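Side-chain contact in PfhB2 (Pasteurella multocida, PDB 6U8T), which is a toxin whose YopT-like domain probably acts as a papain-clan (clan CA) cysteine protease: residues Phe174-Phe179 with Glu196-Lys201. The protein carries 1 engineered substitution. Numbering follows the deposited sequence.
Sequences FFDPNF and EAFWEK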
ATOM      1  N   PHE C 174      -9.435  11.565 -21.104  1.00 47.99           N
ATOM      2  CA  PHE C 174      -8.949  10.999 -19.824  1.00 44.82           C
ATOM      3  C   PHE C 174      -7.532  11.511 -19.573  1.00 43.92           C
ATOM      4  O   PHE C 174      -6.720  11.467 -20.499  1.00 44.47           O
ATOM      5  CB  PHE C 174      -9.003   9.475 -19.882  1.00 43.78           C
ATOM      6  CG  PHE C 174      -8.549   8.804 -18.612  1.00 40.92           C
ATOM      7  CD1 PHE C 174      -9.288   8.925 -17.452  1.00 40.27           C
ATOM      8  CD2 PHE C 174      -7.389   8.059 -18.576  1.00 39.49           C
ATOM      9  CE1 PHE C 174      -8.876   8.310 -16.278  1.00 38.21           C
ATOM     10  CE2 PHE C 174      -6.954   7.477 -17.397  1.00 37.24           C
ATOM     11  CZ  PHE C 174      -7.707   7.578 -16.263  1.00 36.68           C
ATOM     12  N   PHE C 175      -7.245  12.027 -18.381  1.00 42.44           N
ATOM     13  CA  PHE C 175      -5.922  12.610 -18.057  1.00 41.50           C
ATOM     14  C   PHE C 175      -5.398  11.962 -16.783  1.00 38.92           C
ATOM     15  O   PHE C 175      -6.088  11.994 -15.743  1.00 37.79           O
ATOM     16  CB  PHE C 175      -5.993  14.137 -17.941  1.00 43.24           C
ATOM     17  CG  PHE C 175      -4.699  14.750 -17.473  1.00 43.34           C
ATOM     18  CD1 PHE C 175      -3.611  14.872 -18.327  1.00 43.84           C
ATOM     19  CD2 PHE C 175      -4.552  15.165 -16.156  1.00 42.40           C
ATOM     20  CE1 PHE C 175      -2.413  15.404 -17.878  1.00 43.44           C
ATOM     21  CE2 PHE C 175      -3.349  15.706 -15.718  1.00 41.72           C
ATOM     22  CZ  PHE C 175      -2.289  15.833 -16.579  1.00 42.03           C
ATOM     23  N   ASP C 176      -4.209  11.379 -16.890  1.00 37.85           N
ATOM     24  CA  ASP C 176      -3.461  10.766 -15.763  1.00 35.79           C
ATOM     25  C   ASP C 176      -2.093  11.434 -15.672  1.00 35.63           C
ATOM     26  O   ASP C 176      -1.229  11.208 -16.510  1.00 35.58           O
ATOM     27  CB  ASP C 176      -3.356   9.259 -15.960  1.00 34.76           C
ATOM     28  CG  ASP C 176      -2.765   8.543 -14.766  1.00 32.48           C
ATOM     29  OD1 ASP C 176      -2.143   9.231 -13.924  1.00 32.10           O
ATOM     30  OD2 ASP C 176      -2.983   7.334 -14.659  1.00 31.10           O
ATOM     31  N   PRO C 177      -1.863  12.285 -14.656  1.00 35.60           N
ATOM     32  CA  PRO C 177      -0.607  13.014 -14.523  1.00 36.33           C
ATOM     33  C   PRO C 177       0.632  12.105 -14.460  1.00 35.75           C
ATOM     34  O   PRO C 177       1.720  12.638 -14.539  1.00 35.10           O
ATOM     35  CB  PRO C 177      -0.711  13.782 -13.200  1.00 36.01           C
ATOM     36  CG  PRO C 177      -2.108  13.594 -12.693  1.00 35.86           C
ATOM     37  CD  PRO C 177      -2.811  12.601 -13.592  1.00 36.08           C
ATOM     38  N   ASN C 178       0.419  10.791 -14.290  1.00 36.74           N
ATOM     39  CA  ASN C 178       1.480   9.743 -14.259  1.00 35.72           C
ATOM     40  C   ASN C 178       1.830   9.290 -15.688  1.00 36.48           C
ATOM     41  O   ASN C 178       2.840   8.576 -15.821  1.00 35.89           O
ATOM     42  CB  ASN C 178       1.051   8.501 -13.472  1.00 34.43           C
ATOM     43  CG  ASN C 178       1.328   8.597 -11.988  1.00 37.66           C
ATOM     44  OD1 ASN C 178       1.807   9.640 -11.511  1.00 40.25           O
ATOM     45  ND2 ASN C 178       1.011   7.527 -11.257  1.00 34.38           N
ATOM     46  N   PHE C 179       0.999   9.605 -16.688  1.00 37.33           N
ATOM     47  CA  PHE C 179       1.174   9.114 -18.085  1.00 39.95           C
ATOM     48  C   PHE C 179       0.919  10.224 -19.108  1.00 42.71           C
ATOM     49  O   PHE C 179       1.800  10.467 -19.946  1.00 47.72           O
ATOM     50  CB  PHE C 179       0.279   7.901 -18.346  1.00 39.06           C
ATOM     51  CG  PHE C 179       0.594   6.717 -17.478  1.00 37.00           C
ATOM     52  CD1 PHE C 179       1.693   5.920 -17.724  1.00 36.24           C
ATOM     53  CD2 PHE C 179      -0.233   6.381 -16.431  1.00 36.77           C
ATOM     54  CE1 PHE C 179       1.966   4.813 -16.940  1.00 35.25           C
ATOM     55  CE2 PHE C 179       0.040   5.283 -15.624  1.00 35.08           C
ATOM     56  CZ  PHE C 179       1.149   4.506 -15.875  1.00 34.08           C
ATOM     57  N   GLU C 196      -9.827  -3.294 -19.979  1.00 61.20           N
ATOM     58  CA  GLU C 196      -9.105  -4.442 -20.595  1.00 59.85           C
ATOM     59  C   GLU C 196      -7.609  -4.146 -20.720  1.00 57.74           C
ATOM     60  O   GLU C 196      -6.868  -5.122 -20.761  1.00 57.86           O
ATOM     61  CB  GLU C 196      -9.674  -4.793 -21.964  1.00 62.01           C
ATOM     62  CG  GLU C 196     -11.085  -5.361 -21.934  1.00 65.88           C
ATOM     63  CD  GLU C 196     -11.725  -5.469 -23.322  1.00 74.53           C
ATOM     64  OE1 GLU C 196     -10.989  -5.380 -24.327  1.00 70.17           O
ATOM     65  OE2 GLU C 196     -12.971  -5.593 -23.415  1.00 83.74           O
ATOM     66  N   ALA C 197      -7.189  -2.876 -20.751  1.00 54.69           N
ATOM     67  CA  ALA C 197      -5.793  -2.483 -21.045  1.00 52.56           C
ATOM     68  C   ALA C 197      -5.218  -1.651 -19.896  1.00 51.81           C
ATOM     69  O   ALA C 197      -4.278  -2.123 -19.246  1.00 50.23           O
ATOM     70  CB  ALA C 197      -5.734  -1.748 -22.353  1.00 56.86           C
ATOM     71  N   PHE C 198      -5.784  -0.477 -19.617  1.00 49.80           N
ATOM     72  CA  PHE C 198      -5.199   0.517 -18.686  1.00 45.99           C
ATOM     73  C   PHE C 198      -5.139  -0.044 -17.264  1.00 44.07           C
ATOM     74  O   PHE C 198      -4.093   0.106 -16.610  1.00 40.52           O
ATOM     75  CB  PHE C 198      -5.981   1.828 -18.681  1.00 46.57           C
ATOM     76  CG  PHE C 198      -5.321   2.924 -17.885  1.00 45.74           C
ATOM     77  CD1 PHE C 198      -4.108   3.458 -18.292  1.00 44.87           C
ATOM     78  CD2 PHE C 198      -5.897   3.399 -16.717  1.00 44.48           C
ATOM     79  CE1 PHE C 198      -3.485   4.451 -17.552  1.00 43.99           C
ATOM     80  CE2 PHE C 198      -5.271   4.384 -15.976  1.00 43.55           C
ATOM     81  CZ  PHE C 198      -4.076   4.917 -16.404  1.00 43.65           C
ATOM     82  N   TRP C 199      -6.222  -0.648 -16.776  1.00 44.18           N
ATOM     83  CA  TRP C 199      -6.373  -0.950 -15.335  1.00 43.98           C
ATOM     84  C   TRP C 199      -5.222  -1.835 -14.865  1.00 45.67           C
ATOM     85  O   TRP C 199      -4.600  -1.463 -13.874  1.00 45.68           O
ATOM     86  CB  TRP C 199      -7.740  -1.566 -15.072  1.00 43.26           C
ATOM     87  CG  TRP C 199      -8.054  -1.660 -13.628  1.00 39.82           C
ATOM     88  CD1 TRP C 199      -8.390  -2.791 -12.960  1.00 40.19           C
ATOM     89  CD2 TRP C 199      -8.051  -0.600 -12.664  1.00 38.34           C
ATOM     90  NE1 TRP C 199      -8.598  -2.520 -11.630  1.00 39.04           N
ATOM     91  CE2 TRP C 199      -8.409  -1.175 -11.419  1.00 38.35           C
ATOM     92  CE3 TRP C 199      -7.823   0.777 -12.720  1.00 38.18           C
ATOM     93  CZ2 TRP C 199      -8.490  -0.423 -10.246  1.00 35.80           C
ATOM     94  CZ3 TRP C 199      -7.921   1.517 -11.557  1.00 37.46           C
ATOM     95  CH2 TRP C 199      -8.245   0.926 -10.340  1.00 35.09           C
ATOM     96  N   GLU C 200      -4.912  -2.917 -15.585  1.00 48.85           N
ATOM     97  CA  GLU C 200      -3.772  -3.822 -15.282  1.00 51.27           C
ATOM     98  C   GLU C 200      -2.438  -3.137 -15.591  1.00 47.31           C
ATOM     99  O   GLU C 200      -1.596  -3.090 -14.706  1.00 46.63           O
ATOM    100  CB  GLU C 200      -3.888  -5.143 -16.040  1.00 57.22           C
ATOM    101  CG  GLU C 200      -4.679  -6.182 -15.265  1.00 67.90           C
ATOM    102  CD  GLU C 200      -4.367  -7.625 -15.629  1.00 81.25           C
ATOM    103  OE1 GLU C 200      -4.316  -7.925 -16.847  1.00 85.20           O
ATOM    104  OE2 GLU C 200      -4.164  -8.444 -14.692  1.00 86.82           O
ATOM    105  N   LYS C 201      -2.252  -2.619 -16.792  1.00 50.42           N
ATOM    106  CA  LYS C 201      -0.943  -2.103 -17.298  1.00 50.87           C
ATOM    107  C   LYS C 201      -0.486  -0.873 -16.504  1.00 50.37           C
ATOM    108  O   LYS C 201       0.730  -0.593 -16.539  1.00 50.09           O
ATOM    109  CB  LYS C 201      -1.005  -1.748 -18.779  1.00 51.55           C
ATOM    110  CG  LYS C 201      -1.111  -2.932 -19.724  1.00 59.56           C
ATOM    111  CD  LYS C 201      -0.893  -2.511 -21.176  1.00 70.45           C
ATOM    112  CE  LYS C 201      -0.759  -3.671 -22.142  1.00 74.42           C
ATOM    113  NZ  LYS C 201      -2.067  -4.321 -22.380  1.00 75.92           N
TER
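F198 of helix 187-201 points its ring between F174, D176 and F179. CG is anti to the backbone N (chi1 -173°), and this carries the ring off the helix toward the end of strand 171-176. From CB and CG the ring spreads to CE2, CE1 and CZ, the atoms that make the contact. F174 CE2 lies over one face, 3.8 Å from F198 CE2. Here F174 turns its edge to that face, an offset edge-to-face pair with planes at 79°. At the edge of the F198 ring, CE1 lies 3.9 Å from F179 CD2. The roles are now reversed in a second offset edge-to-face pair, F198 giving the edge, with centroids 5.8 Å apart; CE1 itself comes in obliquely. At the tip, CZ meets D176 OD2 at 3.2 Å. The oxygen lies at the ring edge, in the ring plane, and the carboxylate is turned 74° from that plane. The hydrogen bond of OD2 is with Y204 OH. D176 OD1 hydrogen-bonds H161 NE2, and C42 of the second subunit packs on P177, consistent with a clan CA Cys-His-Asp triad whose cysteine comes from across the dimer, so the aromatic cluster probably borders the active site. D176 OD1 also accepts N178 N at 3.0 Å, closing an Asx turn. This N-H comes in from above the carboxylate plane. The F198 ring also meets W193 of the same helix, and its side chain touches M182 of strand 180-184.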